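3-chlorocatechol 1,2-dioxygenase (Rhodococcus opacus, PDB 2BOY) probably cleaves the aromatic ring of catechols, 3-chlorocatechol among them, between the two hydroxyl-bearing carbons, using a ferric iron. Local coordinates at residues P116-D128 with F145-L159. Sequence-based numbering, arbitrary orientation. Where two conformers were deposited one is given.
Sequences PLADVLLDMWQAD and FRGKIRTDENGRFTL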
# COMPACT_ATOMS: atom_id res chain seq x y z
N PRO A 116 38.54 22.95 2.18
CA PRO A 116 38.07 22.22 3.38
C PRO A 116 36.96 22.96 4.13
O PRO A 116 36.94 24.20 4.21
CB PRO A 116 39.31 22.14 4.28
CG PRO A 116 40.47 22.43 3.39
CD PRO A 116 39.96 23.33 2.29
N LEU A 117 36.03 22.18 4.67
CA LEU A 117 34.97 22.71 5.52
C LEU A 117 35.20 22.17 6.91
O LEU A 117 35.17 20.95 7.13
CB LEU A 117 33.58 22.30 5.00
CG LEU A 117 33.08 23.05 3.74
CD1 LEU A 117 31.78 22.46 3.18
CD2 LEU A 117 32.88 24.56 4.11
N ALA A 118 35.47 23.07 7.85
CA ALA A 118 35.64 22.70 9.26
C ALA A 118 34.30 22.69 10.00
O ALA A 118 33.37 23.38 9.62
CB ALA A 118 36.63 23.69 9.94
N ASP A 119 34.22 21.92 11.08
CA ASP A 119 33.05 21.86 11.95
C ASP A 119 31.79 21.37 11.22
O ASP A 119 30.68 21.77 11.57
CB ASP A 119 32.80 23.24 12.57
CG ASP A 119 33.94 23.65 13.51
OD1 ASP A 119 34.24 22.87 14.43
OD2 ASP A 119 34.60 24.70 13.36
N VAL A 120 31.97 20.57 10.18
CA VAL A 120 30.84 19.85 9.59
C VAL A 120 30.48 18.76 10.58
O VAL A 120 31.37 18.12 11.14
CB VAL A 120 31.23 19.24 8.20
CG1 VAL A 120 30.10 18.38 7.62
CG2 VAL A 120 31.62 20.37 7.22
N LEU A 121 29.17 18.58 10.81
CA LEU A 121 28.71 17.56 11.74
C LEU A 121 28.29 16.37 10.90
O LEU A 121 27.57 16.55 9.89
CB LEU A 121 27.53 18.04 12.61
CG LEU A 121 27.68 19.02 13.81
CD1 LEU A 121 28.99 19.80 13.90
CD2 LEU A 121 26.50 20.00 13.89
N LEU A 122 28.77 15.18 11.27
CA LEU A 122 28.40 13.96 10.54
C LEU A 122 27.80 12.98 11.52
O LEU A 122 28.38 12.73 12.58
CB LEU A 122 29.61 13.30 9.83
CG LEU A 122 30.34 14.07 8.72
CD1 LEU A 122 31.46 14.91 9.34
CD2 LEU A 122 30.88 13.15 7.68
N ASP A 123 26.62 12.45 11.18
CA ASP A 123 25.96 11.43 11.94
C ASP A 123 26.19 10.15 11.15
O ASP A 123 25.81 10.09 9.99
CB ASP A 123 24.46 11.73 11.96
CG ASP A 123 23.84 11.61 13.32
OD1 ASP A 123 23.06 12.48 13.71
OD2 ASP A 123 24.06 10.67 14.09
N MET A 124 26.75 9.12 11.77
CA MET A 124 27.00 7.86 11.02
C MET A 124 26.37 6.70 11.74
O MET A 124 26.38 6.68 12.96
CB MET A 124 28.50 7.65 10.86
CG MET A 124 28.92 6.67 9.73
SD MET A 124 28.81 4.87 10.16
CE MET A 124 30.50 4.48 10.64
N TRP A 125 25.70 5.81 11.00
CA TRP A 125 25.18 4.59 11.60
C TRP A 125 25.41 3.44 10.66
O TRP A 125 25.48 3.62 9.44
CB TRP A 125 23.68 4.71 12.02
CG TRP A 125 22.65 4.89 10.92
CD1 TRP A 125 21.73 3.97 10.52
CD2 TRP A 125 22.39 6.09 10.15
NE1 TRP A 125 20.91 4.50 9.55
CE2 TRP A 125 21.31 5.78 9.27
CE3 TRP A 125 22.98 7.37 10.09
CZ2 TRP A 125 20.80 6.71 8.32
CZ3 TRP A 125 22.47 8.30 9.16
CH2 TRP A 125 21.40 7.96 8.27
N GLN A 126 25.53 2.25 11.23
CA GLN A 126 25.85 1.08 10.44
C GLN A 126 25.39 -0.11 11.26
O GLN A 126 25.18 0.00 12.47
CB GLN A 126 27.37 0.98 10.19
CG GLN A 126 28.19 0.72 11.51
CD GLN A 126 29.64 0.42 11.23
OE1 GLN A 126 30.47 1.32 11.18
NE2 GLN A 126 29.95 -0.87 11.09
N ALA A 127 25.31 -1.25 10.59
CA ALA A 127 25.05 -2.52 11.22
C ALA A 127 26.33 -3.10 11.79
O ALA A 127 27.42 -2.69 11.41
CB ALA A 127 24.45 -3.49 10.19
N ASP A 128 26.20 -4.09 12.68
CA ASP A 128 27.37 -4.72 13.24
C ASP A 128 27.84 -5.85 12.31
O ASP A 128 27.32 -6.01 11.20
CB ASP A 128 27.09 -5.22 14.69
CG ASP A 128 26.18 -6.45 14.74
OD1 ASP A 128 25.72 -6.97 13.69
OD2 ASP A 128 25.84 -6.94 15.82
N PHE A 145 27.28 1.31 17.33
CA PHE A 145 27.53 1.61 15.90
C PHE A 145 26.70 2.80 15.40
O PHE A 145 26.32 2.83 14.24
CB PHE A 145 27.32 0.39 15.00
CG PHE A 145 28.47 -0.59 15.08
CD1 PHE A 145 28.28 -1.86 15.66
CD2 PHE A 145 29.74 -0.20 14.69
CE1 PHE A 145 29.37 -2.73 15.77
CE2 PHE A 145 30.84 -1.07 14.77
CZ PHE A 145 30.64 -2.34 15.33
N ARG A 146 26.53 3.78 16.28
CA ARG A 146 25.91 5.07 15.92
C ARG A 146 26.72 6.17 16.60
O ARG A 146 26.94 6.12 17.83
CB ARG A 146 24.47 5.09 16.45
CG ARG A 146 23.55 4.03 15.83
CD ARG A 146 22.11 4.01 16.37
NE ARG A 146 21.29 2.96 15.76
CZ ARG A 146 20.62 3.06 14.61
NH1 ARG A 146 20.66 4.20 13.86
NH2 ARG A 146 19.89 2.03 14.20
N GLY A 147 27.14 7.19 15.84
CA GLY A 147 27.94 8.25 16.44
C GLY A 147 27.95 9.54 15.63
O GLY A 147 27.74 9.52 14.40
N LYS A 148 28.27 10.63 16.32
CA LYS A 148 28.44 11.92 15.67
C LYS A 148 29.89 12.37 15.80
O LYS A 148 30.48 12.27 16.87
CB LYS A 148 27.55 12.96 16.34
CG LYS A 148 26.07 12.67 16.15
CD LYS A 148 25.26 13.61 16.96
CE LYS A 148 23.79 13.52 16.61
NZ LYS A 148 23.14 14.60 17.35
N ILE A 149 30.43 12.88 14.70
CA ILE A 149 31.78 13.43 14.66
C ILE A 149 31.75 14.77 13.92
O ILE A 149 30.71 15.17 13.35
CB ILE A 149 32.69 12.47 13.93
CG1 ILE A 149 32.03 12.10 12.61
CG2 ILE A 149 32.87 11.18 14.75
CD1 ILE A 149 32.95 11.51 11.61
N ARG A 150 32.88 15.47 13.98
CA ARG A 150 33.00 16.80 13.38
C ARG A 150 34.26 16.79 12.54
O ARG A 150 35.25 16.19 12.97
CB ARG A 150 33.20 17.86 14.47
CG ARG A 150 31.97 18.18 15.32
CD ARG A 150 32.36 19.06 16.52
NE ARG A 150 31.40 20.14 16.83
CZ ARG A 150 31.46 21.36 16.32
NH1 ARG A 150 32.38 21.68 15.42
NH2 ARG A 150 30.57 22.28 16.69
N THR A 151 34.28 17.48 11.40
CA THR A 151 35.55 17.69 10.70
C THR A 151 36.39 18.68 11.49
O THR A 151 35.82 19.58 12.17
CB THR A 151 35.37 18.24 9.27
OG1 THR A 151 34.58 19.45 9.28
CG2 THR A 151 34.59 17.22 8.39
N ASP A 152 37.71 18.54 11.35
CA ASP A 152 38.66 19.42 12.03
C ASP A 152 38.91 20.66 11.18
O ASP A 152 38.19 20.89 10.20
CB ASP A 152 39.95 18.64 12.38
CG ASP A 152 40.72 18.16 11.16
OD1 ASP A 152 40.58 18.70 10.00
OD2 ASP A 152 41.54 17.20 11.27
N GLU A 153 39.92 21.46 11.54
CA GLU A 153 40.30 22.67 10.76
C GLU A 153 40.66 22.38 9.32
O GLU A 153 40.63 23.27 8.44
CB GLU A 153 41.54 23.31 11.38
CG GLU A 153 41.23 23.99 12.69
CD GLU A 153 42.42 24.80 13.20
OE1 GLU A 153 43.57 24.78 12.62
OE2 GLU A 153 42.17 25.46 14.20
N ASN A 154 41.08 21.16 9.06
CA ASN A 154 41.43 20.81 7.70
C ASN A 154 40.31 20.10 6.97
O ASN A 154 40.54 19.59 5.89
CB ASN A 154 42.69 19.95 7.69
CG ASN A 154 43.88 20.68 8.30
OD1 ASN A 154 44.09 21.86 8.04
ND2 ASN A 154 44.66 19.98 9.12
N GLY A 155 39.13 20.05 7.56
CA GLY A 155 37.99 19.39 6.92
C GLY A 155 38.07 17.86 7.01
O GLY A 155 37.36 17.16 6.26
N ARG A 156 38.89 17.36 7.93
CA ARG A 156 39.21 15.94 8.00
C ARG A 156 38.78 15.28 9.31
O ARG A 156 38.58 15.94 10.33
CB ARG A 156 40.72 15.73 7.82
CG ARG A 156 41.21 16.01 6.40
CD ARG A 156 42.73 15.75 6.20
NE ARG A 156 43.15 16.11 4.84
CZ ARG A 156 43.02 15.30 3.76
NH1 ARG A 156 42.52 14.08 3.87
NH2 ARG A 156 43.42 15.72 2.57
N PHE A 157 38.68 13.96 9.26
CA PHE A 157 38.51 13.18 10.49
C PHE A 157 39.00 11.77 10.17
O PHE A 157 39.09 11.36 8.99
CB PHE A 157 37.03 13.13 10.97
CG PHE A 157 36.09 12.47 9.97
CD1 PHE A 157 35.92 11.09 9.96
CD2 PHE A 157 35.40 13.23 9.04
CE1 PHE A 157 35.06 10.48 9.04
CE2 PHE A 157 34.53 12.63 8.10
CZ PHE A 157 34.34 11.26 8.12
N THR A 158 39.30 11.03 11.23
CA THR A 158 39.67 9.63 11.12
C THR A 158 38.72 8.93 12.04
O THR A 158 38.54 9.38 13.19
CB THR A 158 41.13 9.44 11.63
OG1 THR A 158 42.04 10.06 10.70
CG2 THR A 158 41.52 7.97 11.62
N LEU A 159 38.12 7.85 11.56
CA LEU A 159 37.10 7.14 12.35
C LEU A 159 37.45 5.66 12.41
O LEU A 159 37.70 5.05 11.35
CB LEU A 159 35.70 7.37 11.74
CG LEU A 159 34.50 6.62 12.37
CD1 LEU A 159 34.29 7.07 13.80
CD2 LEU A 159 33.23 6.84 11.55
O HOH W 1 36.28 21.39 14.26
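L122 and F157 meet on the buried side of this contact. L122 CD2 reaches F157 CE2 at 3.7 Å, coming from the opposite direction. The same ring has I149 CD1 over the centre of one face, 3.4 Å above the plane. Further along, M124 CE meets L159 CD2 at 3.7 Å. M124 CG is anti to the backbone N (chi1 -161°), and bends further out bring the methyl to that leucine. No side chain stands at G147, opposite M124. At the other end, past R150, T151 OG1 donates to L117 O (2.7 Å) and accepts from V120 N, so both bonds of the hydroxyl are made to the 116-128 backbone.

Strands 121-125 and 146-150 form an antiparallel ladder in the beta-rich catalytic domain of an intradiol dioxygenase. L122 with I149 and M124 with G147 are its hydrogen-bonded pairs. W125, paired with R146, stacks on the iron ligand H193. R146 NH1 lies 3.5 Å from W125 CD1, with guanidinium and indole planes 14° apart; that arginine also bonds S134 and the carbonyl of Y78. Next to W125, Q126 CD packs 3.5 Å from F145 CD2. Q126 NE2 donates to A127 O, in the amide plane, and to I162 O, while OE1 bonds T161. With an alanine in place of Q126, A127 O, T161 and I162 would probably lose these bonds and a gap would open beside the F145 ring.

Toward L121 and R150 the same face as W125 becomes looser and reaches solvent. NH1 of R150 makes a salt bridge to D119 OD1, modelled implausibly short, so its detailed geometry is doubtful. A water donates to that OD1 and to T151 O. D123 and K148 run side by side, but D123 OD1 and K148 NZ stay 4.2 Å apart, beyond a salt bridge.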